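Local coordinates for solute-binding protein (Thermoactinomyces vulgaris, PDB 2ZYN) that probably binds maltose-type sugars, cyclodextrins included, at the outer side of the cell membrane and passes them on for uptake, at residues A[134-139]-A[258-263]; A[166-171]-A[231-236]; A[176-181]-A[274-279]; A[29-34]-A[313-318]. All coordinates share one frame; numbering follows the deposited sequence.

Interaction 1: residues A[134-139]-A[258-263]; sequences IYNKKL and AGINVG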
loop_
_atom_site.group_PDB
_atom_site.type_symbol
_atom_site.label_atom_id
_atom_site.label_comp_id
_atom_site.label_asym_id
_atom_site.label_seq_id
_atom_site.Cartn_x
_atom_site.Cartn_y
_atom_site.Cartn_z
ATOM N N ILE A 134 2.207 -5.051 14.297
ATOM C CA ILE A 134 1.143 -5.990 14.626
ATOM C C ILE A 134 1.767 -7.107 15.444
ATOM O O ILE A 134 2.690 -7.779 14.988
ATOM C CB ILE A 134 0.459 -6.574 13.358
ATOM C CG1 ILE A 134 -0.012 -5.451 12.422
ATOM C CG2 ILE A 134 -0.716 -7.476 13.744
ATOM C CD1 ILE A 134 -0.413 -5.932 11.037
ATOM N N TYR A 135 1.272 -7.292 16.663
ATOM C CA TYR A 135 1.863 -8.280 17.555
ATOM C C TYR A 135 0.859 -9.295 18.076
ATOM O O TYR A 135 -0.336 -9.006 18.210
ATOM C CB TYR A 135 2.641 -7.609 18.701
ATOM C CG TYR A 135 1.815 -6.718 19.600
ATOM C CD1 TYR A 135 1.388 -7.162 20.854
ATOM C CD2 TYR A 135 1.469 -5.426 19.206
ATOM C CE1 TYR A 135 0.633 -6.344 21.687
ATOM C CE2 TYR A 135 0.708 -4.602 20.032
ATOM C CZ TYR A 135 0.296 -5.066 21.268
ATOM O OH TYR A 135 -0.456 -4.249 22.081
ATOM N N ASN A 136 1.370 -10.494 18.339
ATOM C CA ASN A 136 0.639 -11.559 19.007
ATOM C C ASN A 136 0.622 -11.275 20.510
ATOM O O ASN A 136 1.668 -11.292 21.160
ATOM C CB ASN A 136 1.321 -12.898 18.700
ATOM C CG ASN A 136 0.512 -14.103 19.153
ATOM O OD1 ASN A 136 -0.341 -14.009 20.038
ATOM N ND2 ASN A 136 0.794 -15.254 18.552
ATOM N N LYS A 137 -0.565 -11.001 21.051
ATOM C CA LYS A 137 -0.705 -10.617 22.464
ATOM C C LYS A 137 -0.381 -11.755 23.432
ATOM O O LYS A 137 -0.086 -11.514 24.604
ATOM C CB LYS A 137 -2.100 -10.049 22.746
ATOM C CG LYS A 137 -2.316 -8.633 22.208
ATOM C CD LYS A 137 -3.735 -8.126 22.447
ATOM C CE LYS A 137 -3.954 -7.711 23.897
ATOM N NZ LYS A 137 -5.242 -6.979 24.087
ATOM N N LYS A 138 -0.422 -12.987 22.929
ATOM C CA LYS A 138 -0.071 -14.167 23.720
ATOM C C LYS A 138 1.442 -14.334 23.842
ATOM O O LYS A 138 1.927 -15.000 24.761
ATOM C CB LYS A 138 -0.701 -15.427 23.121
ATOM C CG LYS A 138 -2.213 -15.512 23.308
ATOM C CD LYS A 138 -2.812 -16.634 22.476
ATOM C CE LYS A 138 -4.307 -16.769 22.708
ATOM N NZ LYS A 138 -4.925 -17.777 21.796
ATOM N N LEU A 139 2.181 -13.726 22.915
ATOM C CA LEU A 139 3.644 -13.777 22.919
ATOM C C LEU A 139 4.279 -12.479 23.411
ATOM O O LEU A 139 5.310 -12.505 24.090
ATOM C CB LEU A 139 4.179 -14.129 21.527
ATOM C CG LEU A 139 4.131 -15.599 21.099
ATOM C CD1 LEU A 139 4.357 -15.721 19.602
ATOM C CD2 LEU A 139 5.154 -16.428 21.868
ATOM N N ALA A 258 -6.932 -16.822 11.816
ATOM C CA ALA A 258 -5.897 -17.770 12.217
ATOM C C ALA A 258 -5.794 -17.872 13.745
ATOM O O ALA A 258 -4.905 -18.542 14.274
ATOM C CB ALA A 258 -4.562 -17.369 11.608
ATOM N N GLY A 259 -6.708 -17.204 14.445
ATOM C CA GLY A 259 -6.803 -17.303 15.900
ATOM C C GLY A 259 -5.831 -16.434 16.677
ATOM O O GLY A 259 -5.734 -16.549 17.902
ATOM N N ILE A 260 -5.115 -15.555 15.980
ATOM C CA ILE A 260 -4.161 -14.671 16.642
ATOM C C ILE A 260 -4.873 -13.522 17.366
ATOM O O ILE A 260 -5.613 -12.747 16.751
ATOM C CB ILE A 260 -3.081 -14.122 15.658
ATOM C CG1 ILE A 260 -2.429 -15.256 14.846
ATOM C CG2 ILE A 260 -2.031 -13.308 16.408
ATOM C CD1 ILE A 260 -1.648 -16.286 15.662
ATOM N N ASN A 261 -4.660 -13.445 18.679
ATOM C CA ASN A 261 -5.087 -12.302 19.478
ATOM C C ASN A 261 -4.174 -11.132 19.145
ATOM O O ASN A 261 -3.103 -10.972 19.731
ATOM C CB ASN A 261 -5.026 -12.633 20.976
ATOM C CG ASN A 261 -5.615 -11.533 21.854
ATOM O OD1 ASN A 261 -5.423 -11.537 23.070
ATOM N ND2 ASN A 261 -6.338 -10.594 21.245
ATOM N N VAL A 262 -4.608 -10.320 18.188
ATOM C CA VAL A 262 -3.756 -9.289 17.604
ATOM C C VAL A 262 -3.811 -7.956 18.345
ATOM O O VAL A 262 -4.882 -7.489 18.741
ATOM C CB VAL A 262 -4.067 -9.065 16.093
ATOM C CG1 VAL A 262 -3.710 -10.302 15.288
ATOM C CG2 VAL A 262 -5.527 -8.688 15.868
ATOM N N GLY A 263 -2.637 -7.366 18.534
ATOM C CA GLY A 263 -2.515 -5.989 19.000
ATOM C C GLY A 263 -1.844 -5.165 17.919
ATOM O O GLY A 263 -1.040 -5.688 17.145
HETATM O O HOH W 1 -2.803 -15.178 19.783
#

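Interaction 2: residues A[166-171]-A[231-236]; sequences GVLFEA and DTVNGL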
loop_
_atom_site.group_PDB
_atom_site.type_symbol
_atom_site.label_atom_id
_atom_site.label_comp_id
_atom_site.label_asym_id
_atom_site.label_seq_id
_atom_site.Cartn_x
_atom_site.Cartn_y
_atom_site.Cartn_z
ATOM N N GLY A 166 11.074 -13.246 16.938
ATOM C CA GLY A 166 10.575 -12.167 17.780
ATOM C C GLY A 166 9.972 -11.068 16.927
ATOM O O GLY A 166 8.869 -10.589 17.201
ATOM N N VAL A 167 10.711 -10.663 15.897
ATOM C CA VAL A 167 10.243 -9.659 14.940
ATOM C C VAL A 167 10.557 -10.131 13.525
ATOM O O VAL A 167 11.700 -10.467 13.214
ATOM C CB VAL A 167 10.882 -8.256 15.173
ATOM C CG1 VAL A 167 10.217 -7.210 14.276
ATOM C CG2 VAL A 167 10.783 -7.826 16.638
ATOM N N LEU A 168 9.531 -10.163 12.678
ATOM C CA LEU A 168 9.683 -10.566 11.285
ATOM C C LEU A 168 8.885 -9.637 10.380
ATOM O O LEU A 168 7.738 -9.317 10.671
ATOM C CB LEU A 168 9.225 -12.020 11.098
ATOM C CG LEU A 168 9.239 -12.662 9.704
ATOM C CD1 LEU A 168 10.658 -12.932 9.221
ATOM C CD2 LEU A 168 8.436 -13.950 9.711
ATOM N N PHE A 169 9.502 -9.192 9.291
ATOM C CA PHE A 169 8.806 -8.390 8.284
ATOM C C PHE A 169 9.564 -8.400 6.961
ATOM O O PHE A 169 10.692 -8.891 6.889
ATOM C CB PHE A 169 8.552 -6.955 8.784
ATOM C CG PHE A 169 9.782 -6.080 8.811
ATOM C CD1 PHE A 169 10.730 -6.210 9.820
ATOM C CD2 PHE A 169 9.971 -5.102 7.837
ATOM C CE1 PHE A 169 11.860 -5.394 9.846
ATOM C CE2 PHE A 169 11.094 -4.281 7.856
ATOM C CZ PHE A 169 12.042 -4.428 8.859
ATOM N N GLU A 170 8.929 -7.866 5.919
ATOM C CA GLU A 170 9.514 -7.822 4.581
ATOM C C GLU A 170 10.630 -6.786 4.491
ATOM O O GLU A 170 10.449 -5.717 3.902
ATOM C CB GLU A 170 8.431 -7.511 3.548
ATOM C CG GLU A 170 8.004 -8.686 2.706
ATOM C CD GLU A 170 6.893 -8.321 1.749
ATOM O OE1 GLU A 170 5.723 -8.280 2.183
ATOM O OE2 GLU A 170 7.194 -8.078 0.564
ATOM N N ALA A 171 11.785 -7.112 5.066
ATOM C CA ALA A 171 12.920 -6.187 5.120
ATOM C C ALA A 171 13.650 -6.052 3.779
ATOM O O ALA A 171 14.531 -5.203 3.629
ATOM C CB ALA A 171 13.886 -6.588 6.234
ATOM N N ASP A 231 4.038 -13.993 2.067
ATOM C CA ASP A 231 3.542 -15.311 2.478
ATOM C C ASP A 231 4.357 -15.940 3.604
ATOM O O ASP A 231 3.808 -16.656 4.445
ATOM C CB ASP A 231 3.472 -16.264 1.279
ATOM C CG ASP A 231 2.308 -15.959 0.355
ATOM O OD1 ASP A 231 2.275 -16.533 -0.755
ATOM O OD2 ASP A 231 1.425 -15.154 0.731
ATOM N N THR A 232 5.662 -15.674 3.606
ATOM C CA THR A 232 6.550 -16.150 4.662
ATOM C C THR A 232 6.245 -15.406 5.957
ATOM O O THR A 232 6.087 -16.022 7.010
ATOM C CB THR A 232 8.044 -15.981 4.278
ATOM O OG1 THR A 232 8.271 -16.531 2.976
ATOM C CG2 THR A 232 8.953 -16.684 5.285
ATOM N N VAL A 233 6.144 -14.081 5.865
ATOM C CA VAL A 233 5.830 -13.233 7.015
ATOM C C VAL A 233 4.461 -13.590 7.602
ATOM O O VAL A 233 4.351 -13.864 8.800
ATOM C CB VAL A 233 5.886 -11.724 6.643
ATOM C CG1 VAL A 233 5.492 -10.848 7.835
ATOM C CG2 VAL A 233 7.275 -11.345 6.134
ATOM N N ASN A 234 3.435 -13.594 6.753
ATOM C CA ASN A 234 2.069 -13.906 7.172
ATOM C C ASN A 234 1.908 -15.330 7.697
ATOM O O ASN A 234 1.312 -15.539 8.752
ATOM C CB ASN A 234 1.084 -13.669 6.029
ATOM C CG ASN A 234 0.970 -12.208 5.650
ATOM O OD1 ASN A 234 1.131 -11.322 6.488
ATOM N ND2 ASN A 234 0.684 -11.946 4.376
ATOM N N GLY A 235 2.437 -16.299 6.952
ATOM C CA GLY A 235 2.325 -17.712 7.322
ATOM C C GLY A 235 2.901 -18.014 8.691
ATOM O O GLY A 235 2.275 -18.703 9.498
ATOM N N LEU A 236 4.092 -17.485 8.956
ATOM C CA LEU A 236 4.777 -17.718 10.227
ATOM C C LEU A 236 4.096 -17.004 11.396
ATOM O O LEU A 236 4.103 -17.505 12.520
ATOM C CB LEU A 236 6.256 -17.324 10.122
ATOM C CG LEU A 236 7.249 -18.342 9.545
ATOM C CD1 LEU A 236 6.794 -18.969 8.225
ATOM C CD2 LEU A 236 8.608 -17.692 9.373
#

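Interaction 3: residues A[176-181]-A[274-279]; sequences YTYFLF and DAQTFI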
loop_
_atom_site.group_PDB
_atom_site.type_symbol
_atom_site.label_atom_id
_atom_site.label_comp_id
_atom_site.label_asym_id
_atom_site.label_seq_id
_atom_site.Cartn_x
_atom_site.Cartn_y
_atom_site.Cartn_z
ATOM N N TYR A 176 8.245 -1.368 3.003
ATOM C CA TYR A 176 8.274 -1.671 4.427
ATOM C C TYR A 176 9.426 -0.996 5.159
ATOM O O TYR A 176 9.277 -0.581 6.306
ATOM C CB TYR A 176 8.346 -3.181 4.646
ATOM C CG TYR A 176 7.043 -3.888 4.363
ATOM C CD1 TYR A 176 6.698 -4.277 3.062
ATOM C CD2 TYR A 176 6.151 -4.173 5.397
ATOM C CE1 TYR A 176 5.494 -4.923 2.806
ATOM C CE2 TYR A 176 4.953 -4.817 5.149
ATOM C CZ TYR A 176 4.627 -5.190 3.856
ATOM O OH TYR A 176 3.433 -5.833 3.620
ATOM N N THR A 177 10.574 -0.900 4.491
ATOM C CA THR A 177 11.783 -0.379 5.124
ATOM C C THR A 177 11.885 1.145 5.079
ATOM O O THR A 177 12.788 1.712 5.689
ATOM C CB THR A 177 13.053 -0.971 4.492
ATOM O OG1 THR A 177 13.120 -0.573 3.122
ATOM C CG2 THR A 177 13.045 -2.488 4.579
ATOM N N TYR A 178 10.964 1.804 4.377
ATOM C CA TYR A 178 11.023 3.262 4.213
ATOM C C TYR A 178 11.316 4.031 5.499
ATOM O O TYR A 178 12.086 4.995 5.481
ATOM C CB TYR A 178 9.750 3.822 3.558
ATOM C CG TYR A 178 9.782 5.334 3.412
ATOM C CD1 TYR A 178 10.679 5.949 2.538
ATOM C CD2 TYR A 178 8.938 6.151 4.168
ATOM C CE1 TYR A 178 10.727 7.341 2.407
ATOM C CE2 TYR A 178 8.978 7.546 4.044
ATOM C CZ TYR A 178 9.875 8.132 3.156
ATOM O OH TYR A 178 9.928 9.506 3.013
ATOM N N PHE A 179 10.707 3.605 6.607
ATOM C CA PHE A 179 10.845 4.328 7.873
ATOM C C PHE A 179 12.287 4.361 8.389
ATOM O O PHE A 179 12.680 5.309 9.070
ATOM C CB PHE A 179 9.866 3.793 8.930
ATOM C CG PHE A 179 10.342 2.567 9.659
ATOM C CD1 PHE A 179 10.909 2.674 10.925
ATOM C CD2 PHE A 179 10.204 1.302 9.091
ATOM C CE1 PHE A 179 11.344 1.544 11.613
ATOM C CE2 PHE A 179 10.631 0.164 9.770
ATOM C CZ PHE A 179 11.203 0.285 11.035
ATOM N N LEU A 180 13.058 3.325 8.053
ATOM C CA LEU A 180 14.489 3.263 8.359
ATOM C C LEU A 180 15.260 4.347 7.602
ATOM O O LEU A 180 16.140 4.997 8.166
ATOM C CB LEU A 180 15.048 1.881 8.003
ATOM C CG LEU A 180 15.262 0.752 9.020
ATOM C CD1 LEU A 180 14.363 0.826 10.227
ATOM C CD2 LEU A 180 15.126 -0.600 8.323
ATOM N N PHE A 181 14.912 4.528 6.327
ATOM C CA PHE A 181 15.493 5.562 5.472
ATOM C C PHE A 181 15.065 6.961 5.921
ATOM O O PHE A 181 15.900 7.854 6.064
ATOM C CB PHE A 181 15.076 5.338 4.015
ATOM C CG PHE A 181 15.732 4.146 3.365
ATOM C CD1 PHE A 181 15.275 2.855 3.617
ATOM C CD2 PHE A 181 16.792 4.320 2.481
ATOM C CE1 PHE A 181 15.873 1.749 3.006
ATOM C CE2 PHE A 181 17.396 3.225 1.859
ATOM C CZ PHE A 181 16.935 1.933 2.128
ATOM N N ASP A 274 9.146 9.971 15.769
ATOM C CA ASP A 274 8.074 9.161 15.198
ATOM C C ASP A 274 8.568 8.516 13.913
ATOM O O ASP A 274 9.255 9.161 13.119
ATOM C CB ASP A 274 6.850 10.028 14.884
ATOM C CG ASP A 274 6.241 10.664 16.120
ATOM O OD1 ASP A 274 6.037 9.958 17.130
ATOM O OD2 ASP A 274 5.950 11.879 16.070
ATOM N N ALA A 275 8.237 7.242 13.721
ATOM C CA ALA A 275 8.580 6.557 12.482
ATOM C C ALA A 275 7.770 7.152 11.339
ATOM O O ALA A 275 6.548 7.299 11.439
ATOM C CB ALA A 275 8.331 5.057 12.606
ATOM N N GLN A 276 8.461 7.529 10.268
ATOM C CA GLN A 276 7.799 8.046 9.082
ATOM C C GLN A 276 7.598 6.929 8.070
ATOM O O GLN A 276 8.485 6.633 7.267
ATOM C CB GLN A 276 8.590 9.194 8.456
ATOM C CG GLN A 276 8.180 10.567 8.938
ATOM C CD GLN A 276 8.304 11.637 7.860
ATOM O OE1 GLN A 276 7.892 12.781 8.062
ATOM N NE2 GLN A 276 8.859 11.267 6.707
ATOM N N THR A 277 6.427 6.305 8.135
ATOM C CA THR A 277 6.054 5.247 7.207
ATOM C C THR A 277 5.384 5.871 5.989
ATOM O O THR A 277 4.993 7.041 6.019
ATOM C CB THR A 277 5.059 4.275 7.857
ATOM O OG1 THR A 277 3.993 5.024 8.455
ATOM C CG2 THR A 277 5.743 3.436 8.916
ATOM N N PHE A 278 5.257 5.093 4.918
ATOM C CA PHE A 278 4.469 5.509 3.766
ATOM C C PHE A 278 2.982 5.452 4.104
ATOM O O PHE A 278 2.544 4.560 4.829
ATOM C CB PHE A 278 4.732 4.589 2.574
ATOM C CG PHE A 278 5.953 4.951 1.769
ATOM C CD1 PHE A 278 6.798 3.953 1.294
ATOM C CD2 PHE A 278 6.244 6.282 1.461
ATOM C CE1 PHE A 278 7.922 4.271 0.538
ATOM C CE2 PHE A 278 7.359 6.610 0.702
ATOM C CZ PHE A 278 8.200 5.605 0.239
ATOM N N ILE A 279 2.221 6.413 3.585
ATOM C CA ILE A 279 0.760 6.334 3.588
ATOM C C ILE A 279 0.327 5.956 2.173
ATOM O O ILE A 279 0.793 6.546 1.193
ATOM C CB ILE A 279 0.081 7.667 4.006
ATOM C CG1 ILE A 279 0.556 8.110 5.395
ATOM C CG2 ILE A 279 -1.456 7.543 3.964
ATOM C CD1 ILE A 279 0.276 9.574 5.691
HETATM O O HOH W 2 11.106 7.092 10.537
#

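Interaction 4: residues A[29-34]-A[313-318]; sequences DGVQLN and FKETGE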
loop_
_atom_site.group_PDB
_atom_site.type_symbol
_atom_site.label_atom_id
_atom_site.label_comp_id
_atom_site.label_asym_id
_atom_site.label_seq_id
_atom_site.Cartn_x
_atom_site.Cartn_y
_atom_site.Cartn_z
ATOM N N ASP A 29 -8.601 -13.785 -3.049
ATOM C CA ASP A 29 -9.399 -15.006 -2.849
ATOM C C ASP A 29 -10.131 -14.933 -1.509
ATOM O O ASP A 29 -10.149 -15.892 -0.730
ATOM C CB ASP A 29 -8.507 -16.259 -2.913
ATOM C CG ASP A 29 -9.306 -17.554 -3.003
ATOM O OD1 ASP A 29 -8.812 -18.591 -2.508
ATOM O OD2 ASP A 29 -10.425 -17.541 -3.564
ATOM N N GLY A 30 -10.722 -13.777 -1.232
ATOM C CA GLY A 30 -11.233 -13.525 0.098
ATOM C C GLY A 30 -12.049 -12.265 0.249
ATOM O O GLY A 30 -12.854 -11.922 -0.618
ATOM N N VAL A 31 -11.808 -11.576 1.359
ATOM C CA VAL A 31 -12.700 -10.524 1.852
ATOM C C VAL A 31 -12.861 -9.309 0.946
ATOM O O VAL A 31 -13.963 -8.760 0.839
ATOM C CB VAL A 31 -12.313 -10.071 3.280
ATOM C CG1 VAL A 31 -12.589 -11.187 4.273
ATOM C CG2 VAL A 31 -10.854 -9.635 3.348
ATOM N N GLN A 32 -11.771 -8.900 0.296
ATOM C CA GLN A 32 -11.796 -7.752 -0.611
ATOM C C GLN A 32 -12.561 -8.076 -1.884
ATOM O O GLN A 32 -13.380 -7.278 -2.350
ATOM C CB GLN A 32 -10.382 -7.292 -0.951
ATOM C CG GLN A 32 -9.623 -6.693 0.220
ATOM C CD GLN A 32 -8.223 -6.250 -0.152
ATOM O OE1 GLN A 32 -7.922 -6.014 -1.324
ATOM N NE2 GLN A 32 -7.357 -6.131 0.847
ATOM N N LEU A 33 -12.301 -9.259 -2.433
ATOM C CA LEU A 33 -13.000 -9.717 -3.625
ATOM C C LEU A 33 -14.492 -9.875 -3.345
ATOM O O LEU A 33 -15.322 -9.389 -4.113
ATOM C CB LEU A 33 -12.405 -11.033 -4.137
ATOM C CG LEU A 33 -13.001 -11.638 -5.414
ATOM C CD1 LEU A 33 -12.848 -10.710 -6.617
ATOM C CD2 LEU A 33 -12.357 -12.983 -5.695
ATOM N N ASN A 34 -14.826 -10.538 -2.239
ATOM C CA ASN A 34 -16.227 -10.790 -1.912
ATOM C C ASN A 34 -17.021 -9.511 -1.670
ATOM O O ASN A 34 -18.150 -9.387 -2.148
ATOM C CB ASN A 34 -16.363 -11.730 -0.714
ATOM C CG ASN A 34 -17.808 -12.141 -0.464
ATOM O OD1 ASN A 34 -18.397 -12.896 -1.238
ATOM N ND2 ASN A 34 -18.384 -11.634 0.613
ATOM N N PHE A 313 -15.315 -1.850 5.349
ATOM C CA PHE A 313 -14.456 -1.889 6.526
ATOM C C PHE A 313 -14.744 -3.121 7.379
ATOM O O PHE A 313 -13.818 -3.814 7.807
ATOM C CB PHE A 313 -14.570 -0.625 7.379
ATOM C CG PHE A 313 -13.948 -0.776 8.740
ATOM C CD1 PHE A 313 -12.564 -0.721 8.897
ATOM C CD2 PHE A 313 -14.742 -1.016 9.860
ATOM C CE1 PHE A 313 -11.981 -0.887 10.150
ATOM C CE2 PHE A 313 -14.171 -1.182 11.114
ATOM C CZ PHE A 313 -12.793 -1.117 11.262
ATOM N N LYS A 314 -16.024 -3.390 7.626
ATOM C CA LYS A 314 -16.412 -4.526 8.469
ATOM C C LYS A 314 -15.882 -5.850 7.933
ATOM O O LYS A 314 -15.391 -6.687 8.694
ATOM C CB LYS A 314 -17.929 -4.599 8.642
ATOM C CG LYS A 314 -18.510 -3.489 9.491
ATOM C CD LYS A 314 -20.020 -3.630 9.578
ATOM C CE LYS A 314 -20.690 -2.281 9.765
ATOM N NZ LYS A 314 -22.168 -2.418 9.700
ATOM N N GLU A 315 -15.957 -6.024 6.616
ATOM C CA GLU A 315 -15.550 -7.281 6.002
ATOM C C GLU A 315 -14.045 -7.385 5.745
ATOM O O GLU A 315 -13.434 -8.416 6.043
ATOM C CB GLU A 315 -16.331 -7.526 4.714
ATOM C CG GLU A 315 -16.032 -8.864 4.066
ATOM C CD GLU A 315 -17.004 -9.210 2.967
ATOM O OE1 GLU A 315 -16.975 -10.368 2.500
ATOM O OE2 GLU A 315 -17.800 -8.330 2.573
ATOM N N THR A 316 -13.460 -6.324 5.189
ATOM C CA THR A 316 -12.063 -6.348 4.730
ATOM C C THR A 316 -11.055 -5.852 5.769
ATOM O O THR A 316 -9.860 -6.158 5.678
ATOM C CB THR A 316 -11.866 -5.507 3.445
ATOM O OG1 THR A 316 -11.902 -4.114 3.777
ATOM C CG2 THR A 316 -12.945 -5.810 2.413
ATOM N N GLY A 317 -11.533 -5.068 6.736
ATOM C CA GLY A 317 -10.671 -4.486 7.759
ATOM C C GLY A 317 -9.916 -3.246 7.307
ATOM O O GLY A 317 -9.158 -2.663 8.085
ATOM N N GLU A 318 -10.131 -2.840 6.055
ATOM C CA GLU A 318 -9.441 -1.690 5.469
ATOM C C GLU A 318 -10.173 -0.393 5.781
ATOM O O GLU A 318 -11.389 -0.292 5.597
ATOM C CB GLU A 318 -9.274 -1.862 3.954
ATOM C CG GLU A 318 -8.508 -3.112 3.555
ATOM C CD GLU A 318 -7.870 -3.011 2.182
ATOM O OE1 GLU A 318 -8.592 -2.810 1.181
ATOM O OE2 GLU A 318 -6.632 -3.149 2.108
HETATM O O HOH W 3 -8.250 -7.006 3.503
HETATM O O HOH W 4 -7.588 -3.265 -1.323
#

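Interaction 1: residues A[134-139]-A[258-263]
Asn136 OD1, at the end of a beta strand, is gripped twice: by the backbone N of Lys138 at 3.1 Å, closing an Asx turn, and by a water that donates to it at 2.7 Å. The same water accepts from Asn261 N at 2.8 Å, tying the turn to segment 258-263. Lys138 N lies 34° out of the Asn136 carbonyl plane. Here strands 132-136 and 262-265 run antiparallel along one margin of a mixed four-stranded sheet, with 262-265 outermost. Tyr135 and Gly263 form the hydrogen-bonded pair, Gly263 N giving to Tyr135 O at 2.8 Å and Tyr135 N giving to Gly263 O at 2.9 Å; Asn136 and Val262 are the non-hydrogen-bonded pair that follows. Lys137 N prolongs the ladder just past the strand by donating to Asn261 O at 2.9 Å, almost straight on to the carbonyl (C=O...N 172°). Beyond that bond, the Lys137 methylenes cross the Asn261 amide. On the side of Asn136 and Val262, the Asn136 amide crosses Ile260 at about a right angle, CG touching Ile260 CG2 at 3.8 Å, and Phe237 of helix 230-238 packs on both residues. Strand 242-247 bonds the other edge of 132-136 through Ile134 and Asn136. On the reverse side Tyr135 holds CG between its backbone N and carbonyl carbon (chi1 61°), which lays the ring over Gly263. A beta carbon on Gly263 would run into that ring; glycine instead sets its CA 3.9 Å from the Tyr135 ring centroid, a CH-pi contact over the face.

Interaction 2: residues A[166-171]-A[231-236]
The flat groups of Phe169 are used in two directions. Its peptide link to Glu170 meets the helix, with Val233 CG2 lying 3.8 Å from Phe169 C and 3.9 Å from Glu170 N. Its side chain sets out away from the helix; Ala171 CB sits above one face of the ring, offset toward the rim, and the ring makes an edge-to-face pair with Trp218. Towards helix 230-238 the contact is made by methyl groups, against backbone and against one another, without a polar bond between the segments. Leu168 does most of the reaching. Its CG stands anti to the backbone N (chi1 178°), and this carries CD2 to the helix, where it touches Val233 CA at 3.8 Å and the CD2 of Leu236, one turn on, also at 3.8 Å. The Leu168 and Leu236 side chains meet nearly at right angles. Val233 answers with both branches, CG2 against the peptide and CG1 3.9 Å from Leu168 O. That carbonyl oxygen is buried and has no hydrogen-bonding partner in the model. Val242 extends the apolar patch, touching both leucines, and Leu224, Pro225 and Leu228 pack on Leu168. Glu170, at the centre of an inverse gamma turn, brings its CG within 4.4 Å of Val233 CG2; its OE2 accepts from Asn173 ND2, and the residue touches a bound glucose unit. This is alpha/beta layer packing of the solute-binding protein fold: helix 230-238 leads into strand 242-247, which runs parallel to 165-168, and the chain leaving 165-168 reaches the bound sugar at Glu170.

Interaction 3: residues A[176-181]-A[274-279]
Tyr178 leaves helix 174-183 with CG anti to the backbone N (chi1 179°) and lays its ring on Phe278, at the start of strand 278-286, joining the helix to the mixed sheet of that strand in an offset stack, centroids 3.9 Å apart and planes 10° from parallel. Its CB comes first, over the Phe278 face and 4.0 Å from the ring centroid, a CH-pi contact. CG and CD1 then cover the far end of the phenyl ring, with Tyr178 CD1 3.4 Å from Phe278 CZ. On the other flank Tyr178 CD2 approaches Gln276 O at 3.2 Å. Farther out, CZ lies near Phe278 CE2, and OH ends 4.2 Å from Gln276 NE2, beyond bonding distance. Met350 packs on Phe278 and Val348 on Tyr178. An alanine in place of Phe278 would probably leave one face of the tyrosine ring without its stacking partner and let that ring turn. The next residue, Phe179, turns its backbone to the loop: its CA-H points at Gln276 O (CA to O 3.4 Å), a buried carbonyl oxygen with no hydrogen-bonding partner in the model. Its CD1 also touches Ala275 CB. A water completes the join of helix to loop, giving a hydrogen bond to Phe179 O at 2.8 Å and accepting one from Gln276 N at 2.7 Å.

Interaction 4: residues A[29-34]-A[313-318]
The first turn of helix 31-47 and the last turn of helix 306-316 meet beside the sugar site, where Gln32 NE2 makes a weak hydrogen bond to O2 of a bound glucose. The Val31 and Glu315 side chains run alongside each other, pointing opposite ways, and Val31 CG1 rests 3.4 Å from Glu315 O. Glu315 stretches out with CG anti to the backbone N (chi1 -176°) and takes Asn34 ND2 at 2.7 Å on the syn lone pair of OE1. The two flat groups are turned 67° apart, yet the acceptor lies close to the Asn34 amide plane. OE2 of the same carboxylate forms a salt bridge to Lys38 and accepts from Asn35 ND2. An alanine at Glu315 would probably leave Asn34 ND2 without this acceptor and Lys38 without its salt-bridge mate. Thr316 CG2 packs 3.8 Å from Gln32 CA, while its OG1 accepts from Glu318 N in an ST turn and hydrogen-bonds to Arg312 O. The Gln32 amide and Glu318 carboxylate stack, planes 22° apart, without bonding directly. One water links Gln32 NE2 (2.9 Å) to Thr316 O (2.8 Å); Gln32 OE1 accepts from Asn26 ND2 and, weakly, from a water that also donates to Glu318 OE1. Glu318 forms salt bridges to Arg312 of helix 306-316 and Lys282 of strand 278-286 and touches strand 120-129, while Leu33 packs on strand 50-55.

In the fold
Interactions 1 and 2 share one four-stranded sheet, their centres about 14 Å apart: interaction 1 pairs its outermost strand 262-265, and interaction 2 sets helix 230-238 against strand 165-168 at the opposite margin. Interaction 3 touches interaction 2, Ala171 O lying 3.2 Å from Thr177 CG2, with centres about 17 Å apart. Interaction 4 stands across the chain's centre from interaction 3, about 25 Å between centres. The bound glucose units lie between: Glu170 and Tyr176 touch them on one side, and the Gln32 side chain comes to about 3 Å on the other, consistent with the two-lobed cleft of solute-binding proteins. The Ile134 side chain of interaction 1 stays about 10 Å from a bound glucose.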